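Local atomic coordinates of uroporphyrinogen III cosynthase (HemD) (Helicobacter pylori, PDB entry 3P9Z), a protein that probably catalyses the cyclisation of the linear tetrapyrrole hydroxymethylbilane to the macrocycle uroporphyrinogen III, a step of porphyrin biosynthesis. Residues Y115-E120 with F136-V141. Sequence-based numbering, arbitrary orientation.
Sequences YLRAKE and FKQAVV
Arg117 and Gln138 meet on one face of the sheet, above two parallel strands that belong to a beta-alpha-beta crossover running from strand 112-118 through helix 125-131 into strand 135-146. Four backbone bonds hold the strands in register. Tyr115 N gives to Lys137 O at 2.8 Å and Ala139 N to Tyr115 O; two residues on, Arg117 N gives to Ala139 O and Val141 N to Arg117 O.

The arginine is worth following outward. Its CB sits over one face of the Tyr115 ring, offset toward the rim. CG, set between the backbone N and the carbonyl carbon (chi1 66°), lies 3.5 Å from Ala139 O, and Arg117 CD passes across the end of Gln138, 4.0 Å from Gln138 CD. The chain then bends at chi3 (-60°) and runs toward the C-terminal end of its own segment, where NE donates to Ala118 O at 2.6 Å and NH2 to Glu120 O, the latter from above the carbonyl plane. NH1 approaches the Gln138 amide, whose plane is turned 63° from the guanidinium; Asp126 on helix 125-131 is a weak, long ionic partner of NH1.

That amide is nearly coplanar with the Tyr115 ring and lies at its edge, while Tyr115 OH bonds to Thr44 and a malonate ion. On the other face Leu116 CD2 touches Val141 CG1 at 4.1 Å. Chemically, then, the two faces differ: one is apolar, while on the other the carbonyls of Ala118, at the strand's end, and of Glu120, just beyond it, lie in the guanidinium plane and fix its rotation, which would leave its positive charge partly balanced by main-chain dipoles.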
ATOM      1  N   TYR A 115      15.693   6.303   1.015  1.00 23.46           N
ATOM      2  CA  TYR A 115      14.296   5.915   1.171  1.00 24.05           C
ATOM      3  C   TYR A 115      13.646   5.712  -0.199  1.00 23.89           C
ATOM      4  O   TYR A 115      13.464   6.661  -0.948  1.00 22.99           O
ATOM      5  CB  TYR A 115      13.562   7.004   1.961  1.00 24.10           C
ATOM      6  CG  TYR A 115      12.081   6.798   2.147  1.00 26.02           C
ATOM      7  CD1 TYR A 115      11.528   5.517   2.272  1.00 27.91           C
ATOM      8  CD2 TYR A 115      11.231   7.897   2.262  1.00 28.18           C
ATOM      9  CE1 TYR A 115      10.149   5.340   2.469  1.00 28.93           C
ATOM     10  CE2 TYR A 115       9.858   7.737   2.466  1.00 28.46           C
ATOM     11  CZ  TYR A 115       9.322   6.465   2.570  1.00 29.19           C
ATOM     12  OH  TYR A 115       7.958   6.327   2.766  1.00 28.06           O
ATOM     13  N   LEU A 116      13.287   4.473  -0.516  1.00 24.04           N
ATOM     14  CA  LEU A 116      12.612   4.180  -1.788  1.00 24.72           C
ATOM     15  C   LEU A 116      11.111   4.244  -1.545  1.00 25.38           C
ATOM     16  O   LEU A 116      10.548   3.426  -0.797  1.00 25.64           O
ATOM     17  CB  LEU A 116      13.088   2.833  -2.369  1.00 24.04           C
ATOM     18  CG  LEU A 116      14.632   2.950  -2.488  1.00 25.72           C
ATOM     19  CD1 LEU A 116      15.406   1.687  -2.193  1.00 26.41           C
ATOM     20  CD2 LEU A 116      15.144   3.603  -3.776  1.00 24.48           C
ATOM     21  N   ARG A 117      10.469   5.239  -2.148  1.00 25.78           N
ATOM     22  CA  ARG A 117       9.150   5.656  -1.676  1.00 26.28           C
ATOM     23  C   ARG A 117       8.080   5.836  -2.767  1.00 26.56           C
ATOM     24  O   ARG A 117       8.385   5.846  -3.970  1.00 26.99           O
ATOM     25  CB  ARG A 117       9.293   6.955  -0.869  1.00 25.76           C
ATOM     26  CG  ARG A 117       9.748   8.150  -1.708  1.00 27.12           C
ATOM     27  CD  ARG A 117       9.367   9.488  -1.067  1.00 29.07           C
ATOM     28  NE  ARG A 117       7.914   9.639  -0.884  1.00 29.97           N
ATOM     29  CZ  ARG A 117       7.342  10.436   0.023  1.00 31.39           C
ATOM     30  NH1 ARG A 117       8.078  11.171   0.859  1.00 30.00           N
ATOM     31  NH2 ARG A 117       6.018  10.499   0.097  1.00 32.53           N
ATOM     32  N   ALA A 118       6.838   5.986  -2.311  1.00 26.85           N
ATOM     33  CA  ALA A 118       5.708   6.368  -3.138  1.00 27.42           C
ATOM     34  C   ALA A 118       5.748   7.859  -3.456  1.00 28.05           C
ATOM     35  O   ALA A 118       6.304   8.663  -2.696  1.00 27.36           O
ATOM     36  CB  ALA A 118       4.415   6.037  -2.426  1.00 26.85           C
ATOM     37  N   LYS A 119       5.152   8.217  -4.588  1.00 29.06           N
ATOM     38  CA  LYS A 119       5.015   9.615  -4.979  1.00 31.12           C
ATOM     39  C   LYS A 119       4.084  10.323  -4.021  1.00 31.78           C
ATOM     40  O   LYS A 119       4.310  11.464  -3.658  1.00 31.95           O
ATOM     41  CB  LYS A 119       4.440   9.727  -6.397  1.00 31.27           C
ATOM     42  CG  LYS A 119       4.502  11.136  -6.975  1.00 33.66           C
ATOM     43  CD  LYS A 119       4.515  11.105  -8.496  1.00 37.82           C
ATOM     44  CE  LYS A 119       5.057  12.414  -9.082  1.00 40.46           C
ATOM     45  NZ  LYS A 119       5.773  12.168 -10.393  1.00 40.37           N
ATOM     46  N   GLU A 120       3.021   9.635  -3.631  1.00 33.12           N
ATOM     47  CA  GLU A 120       1.989  10.234  -2.799  1.00 34.42           C
ATOM     48  C   GLU A 120       2.437  10.258  -1.348  1.00 34.82           C
ATOM     49  O   GLU A 120       3.233   9.426  -0.908  1.00 34.81           O
ATOM     50  CB  GLU A 120       0.641   9.508  -2.974  1.00 34.19           C
ATOM     51  CG  GLU A 120       0.670   8.013  -2.639  1.00 36.89           C
ATOM     52  CD  GLU A 120       1.119   7.109  -3.803  1.00 39.63           C
ATOM     53  OE1 GLU A 120       1.059   5.869  -3.644  1.00 42.56           O
ATOM     54  OE2 GLU A 120       1.518   7.616  -4.874  1.00 39.41           O
ATOM     55  N   PHE A 136      19.392  11.398   5.168  1.00 30.47           N
ATOM     56  CA  PHE A 136      18.660  10.606   4.176  1.00 30.59           C
ATOM     57  C   PHE A 136      18.392  11.362   2.867  1.00 30.12           C
ATOM     58  O   PHE A 136      18.319  12.596   2.848  1.00 30.17           O
ATOM     59  CB  PHE A 136      17.342  10.068   4.763  1.00 30.75           C
ATOM     60  CG  PHE A 136      16.244  11.095   4.833  1.00 31.47           C
ATOM     61  CD1 PHE A 136      16.237  12.062   5.836  1.00 32.35           C
ATOM     62  CD2 PHE A 136      15.217  11.102   3.880  1.00 32.88           C
ATOM     63  CE1 PHE A 136      15.218  13.033   5.897  1.00 33.11           C
ATOM     64  CE2 PHE A 136      14.195  12.064   3.934  1.00 32.50           C
ATOM     65  CZ  PHE A 136      14.201  13.029   4.944  1.00 32.92           C
ATOM     66  N   LYS A 137      18.279  10.596   1.786  1.00 29.43           N
ATOM     67  CA  LYS A 137      17.699  11.048   0.529  1.00 29.29           C
ATOM     68  C   LYS A 137      16.467  10.186   0.205  1.00 28.74           C
ATOM     69  O   LYS A 137      16.354   9.043   0.672  1.00 28.34           O
ATOM     70  CB  LYS A 137      18.727  10.990  -0.616  1.00 30.24           C
ATOM     71  CG  LYS A 137      19.889  12.009  -0.498  1.00 32.56           C
ATOM     72  CD  LYS A 137      19.375  13.470  -0.401  1.00 35.93           C
ATOM     73  CE  LYS A 137      20.507  14.493  -0.303  1.00 38.99           C
ATOM     74  NZ  LYS A 137      21.385  14.273   0.885  1.00 39.26           N
ATOM     75  N   GLN A 138      15.544  10.746  -0.571  1.00 27.91           N
ATOM     76  CA  GLN A 138      14.319  10.058  -0.998  1.00 28.05           C
ATOM     77  C   GLN A 138      14.312   9.939  -2.505  1.00 27.55           C
ATOM     78  O   GLN A 138      14.670  10.898  -3.198  1.00 27.74           O
ATOM     79  CB  GLN A 138      13.088  10.888  -0.660  1.00 28.24           C
ATOM     80  CG  GLN A 138      12.978  11.320   0.754  1.00 29.90           C
ATOM     81  CD  GLN A 138      11.637  11.955   1.025  1.00 31.20           C
ATOM     82  OE1 GLN A 138      11.448  13.155   0.824  1.00 35.68           O
ATOM     83  NE2 GLN A 138      10.712  11.165   1.498  1.00 29.70           N
ATOM     84  N   ALA A 139      13.890   8.788  -3.011  1.00 26.32           N
ATOM     85  CA  ALA A 139      13.591   8.651  -4.435  1.00 26.59           C
ATOM     86  C   ALA A 139      12.233   7.988  -4.600  1.00 25.99           C
ATOM     87  O   ALA A 139      11.977   6.921  -4.042  1.00 25.56           O
ATOM     88  CB  ALA A 139      14.666   7.849  -5.158  1.00 26.05           C
ATOM     89  N   VAL A 140      11.384   8.648  -5.379  1.00 25.83           N
ATOM     90  CA  VAL A 140      10.077   8.163  -5.776  1.00 24.98           C
ATOM     91  C   VAL A 140      10.225   7.034  -6.816  1.00 25.24           C
ATOM     92  O   VAL A 140      10.681   7.259  -7.938  1.00 25.06           O
ATOM     93  CB  VAL A 140       9.264   9.337  -6.384  1.00 25.33           C
ATOM     94  CG1 VAL A 140       7.953   8.843  -7.020  1.00 24.97           C
ATOM     95  CG2 VAL A 140       8.998  10.427  -5.305  1.00 25.94           C
ATOM     96  N   VAL A 141       9.835   5.817  -6.459  1.00 25.06           N
ATOM     97  CA  VAL A 141       9.956   4.710  -7.416  1.00 25.02           C
ATOM     98  C   VAL A 141       8.606   4.137  -7.841  1.00 25.52           C
ATOM     99  O   VAL A 141       8.538   3.255  -8.705  1.00 25.59           O
ATOM    100  CB  VAL A 141      10.915   3.592  -6.910  1.00 24.72           C
ATOM    101  CG1 VAL A 141      12.350   4.179  -6.686  1.00 25.71           C
ATOM    102  CG2 VAL A 141      10.386   2.948  -5.648  1.00 22.63           C
TER